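Local coordinates for protein 2-Cys Peroxiredoxin (Plasmodium vivax SaI-1, PDB 2I81) that probably reduces hydrogen peroxide and organic hydroperoxides through a reactive cysteine, as a typical 2-Cys peroxiredoxin of the malaria parasite assembled from ten chains, at residues N191-K194 / G195-S198. Sequence-based numbering, arbitrary orientation.
Sequences NWQK and GKVS
Lys196 N donates to Gln193 O at 2.8 Å with an N-H...O angle of 149°, a bond that closes a tight turn over Lys194 and Gly195. The amide nitrogen reaches the carbonyl from above its plane, 52° out of it. The CA atoms of Gln193 and Lys196 lie 5.2 Å apart, as in a beta turn, and its central peptide, Lys194-Gly195, is modelled cis; a cis bond before glycine is unusual and deserves caution at 2.45 Å. A second bond brackets the turn: Trp192 NE1 lies 2.9 Å from Lys196 O, but the N-H...O angle of 125° makes it weak. The indole reaches this carbonyl because its CG stands anti to the backbone N. Val197 O sits at the ring edge, in plane, 3.7 Å from Trp192 CD1, while Lys194 N lies above one indole face, near its margin.

The side chains at the two ends of the turn pack through their methylenes. The Lys196 chain runs alongside that of Gln193, with Lys196 CD 3.7 Å from Gln193 CG. The lysine then bends at its last two torsions, which carries NZ to 3.8 Å from Asn191 O, too far for a hydrogen bond. That carbonyl instead accepts a weak bond from Gln193 NE2 at 3.2 Å.

Trp192 also packs on helix 168-184, its ring meeting His180 and its backbone O accepting a hydrogen bond from Arg173, whereas Ser198 OG bonds to Asp186. The chemistry thus implies a turn in the C-terminal segment closed by one sound backbone bond, with a buried indole packed on helix 168-184 that adds a weak bond to the Lys196 carbonyl, and two exposed lysines: Lys196 folded along Gln193, Lys194 NZ in a long, weak ion pair with Asp176.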
ATOM      1  N   ASN A 191      20.295 -38.798  26.249  1.00 41.72           N
ATOM      2  CA  ASN A 191      19.878 -40.171  26.581  1.00 42.86           C
ATOM      3  C   ASN A 191      19.386 -40.409  28.017  1.00 42.70           C
ATOM      4  O   ASN A 191      19.404 -41.547  28.496  1.00 42.89           O
ATOM      5  CB  ASN A 191      21.002 -41.173  26.270  1.00 42.97           C
ATOM      6  CG  ASN A 191      21.240 -41.357  24.789  1.00 47.62           C
ATOM      7  OD1 ASN A 191      22.384 -41.485  24.352  1.00 45.56           O
ATOM      8  ND2 ASN A 191      20.166 -41.389  24.010  1.00 51.05           N
ATOM      9  N   TRP A 192      18.939 -39.354  28.692  1.00 41.34           N
ATOM     10  CA  TRP A 192      18.568 -39.439  30.109  1.00 42.88           C
ATOM     11  C   TRP A 192      17.296 -40.256  30.367  1.00 44.53           C
ATOM     12  O   TRP A 192      16.257 -40.000  29.757  1.00 45.02           O
ATOM     13  CB  TRP A 192      18.416 -38.029  30.694  1.00 41.66           C
ATOM     14  CG  TRP A 192      18.085 -38.002  32.159  1.00 40.69           C
ATOM     15  CD1 TRP A 192      18.970 -37.962  33.196  1.00 41.16           C
ATOM     16  CD2 TRP A 192      16.777 -38.008  32.748  1.00 40.30           C
ATOM     17  NE1 TRP A 192      18.299 -37.944  34.394  1.00 40.66           N
ATOM     18  CE2 TRP A 192      16.951 -37.971  34.149  1.00 37.98           C
ATOM     19  CE3 TRP A 192      15.474 -38.043  32.229  1.00 42.17           C
ATOM     20  CZ2 TRP A 192      15.872 -37.971  35.039  1.00 40.74           C
ATOM     21  CZ3 TRP A 192      14.402 -38.044  33.116  1.00 41.08           C
ATOM     22  CH2 TRP A 192      14.610 -38.006  34.505  1.00 41.41           C
ATOM     23  N   GLN A 193      17.391 -41.234  31.269  1.00 46.32           N
ATOM     24  CA  GLN A 193      16.212 -41.935  31.793  1.00 47.90           C
ATOM     25  C   GLN A 193      16.046 -41.608  33.268  1.00 48.20           C
ATOM     26  O   GLN A 193      16.907 -40.969  33.874  1.00 47.74           O
ATOM     27  CB  GLN A 193      16.352 -43.462  31.689  1.00 48.06           C
ATOM     28  CG  GLN A 193      17.116 -44.002  30.496  1.00 51.93           C
ATOM     29  CD  GLN A 193      16.342 -43.905  29.201  1.00 55.21           C
ATOM     30  OE1 GLN A 193      15.113 -44.008  29.178  1.00 57.96           O
ATOM     31  NE2 GLN A 193      17.064 -43.712  28.103  1.00 55.77           N
ATOM     32  N   LYS A 194      14.936 -42.065  33.841  1.00 49.20           N
ATOM     33  CA  LYS A 194      14.840 -42.226  35.283  1.00 51.12           C
ATOM     34  C   LYS A 194      15.442 -43.590  35.620  1.00 52.18           C
ATOM     35  O   LYS A 194      15.101 -44.588  34.979  1.00 52.21           O
ATOM     36  CB  LYS A 194      13.381 -42.205  35.737  1.00 50.89           C
ATOM     37  CG  LYS A 194      12.664 -40.885  35.496  1.00 54.50           C
ATOM     38  CD  LYS A 194      11.279 -40.938  36.113  1.00 60.00           C
ATOM     39  CE  LYS A 194      10.775 -39.534  36.442  1.00 63.09           C
ATOM     40  NZ  LYS A 194       9.412 -39.571  37.039  1.00 67.69           N
ATOM     41  N   GLY A 195      16.343 -43.653  36.599  1.00 54.00           N
ATOM     42  CA  GLY A 195      16.888 -42.485  37.269  1.00 54.48           C
ATOM     43  C   GLY A 195      18.367 -42.387  36.961  1.00 54.87           C
ATOM     44  O   GLY A 195      19.211 -42.626  37.830  1.00 54.74           O
ATOM     45  N   LYS A 196      18.677 -42.059  35.707  1.00 55.31           N
ATOM     46  CA  LYS A 196      20.049 -41.777  35.298  1.00 55.66           C
ATOM     47  C   LYS A 196      20.490 -40.436  35.882  1.00 54.87           C
ATOM     48  O   LYS A 196      19.656 -39.633  36.316  1.00 54.04           O
ATOM     49  CB  LYS A 196      20.181 -41.779  33.770  1.00 55.59           C
ATOM     50  CG  LYS A 196      20.303 -43.176  33.159  1.00 56.71           C
ATOM     51  CD  LYS A 196      20.483 -43.146  31.639  1.00 57.51           C
ATOM     52  CE  LYS A 196      21.919 -42.834  31.219  1.00 61.64           C
ATOM     53  NZ  LYS A 196      22.175 -41.357  31.091  1.00 63.82           N
ATOM     54  N   VAL A 197      21.799 -40.199  35.896  1.00 54.06           N
ATOM     55  CA  VAL A 197      22.365 -39.002  36.519  1.00 53.70           C
ATOM     56  C   VAL A 197      22.091 -37.727  35.707  1.00 53.01           C
ATOM     57  O   VAL A 197      22.368 -37.665  34.507  1.00 52.36           O
ATOM     58  CB  VAL A 197      23.884 -39.183  36.852  1.00 54.11           C
ATOM     59  CG1 VAL A 197      24.697 -39.567  35.613  1.00 55.83           C
ATOM     60  CG2 VAL A 197      24.460 -37.944  37.538  1.00 54.33           C
ATOM     61  N   SER A 198      21.522 -36.730  36.382  1.00 52.29           N
ATOM     62  CA  SER A 198      21.249 -35.424  35.783  1.00 51.70           C
ATOM     63  C   SER A 198      22.406 -34.448  36.024  1.00 51.50           C
ATOM     64  O   SER A 198      23.507 -34.865  36.394  1.00 51.54           O
ATOM     65  CB  SER A 198      19.924 -34.857  36.305  1.00 52.06           C
ATOM     66  OG  SER A 198      19.921 -34.783  37.720  1.00 50.96           O
TER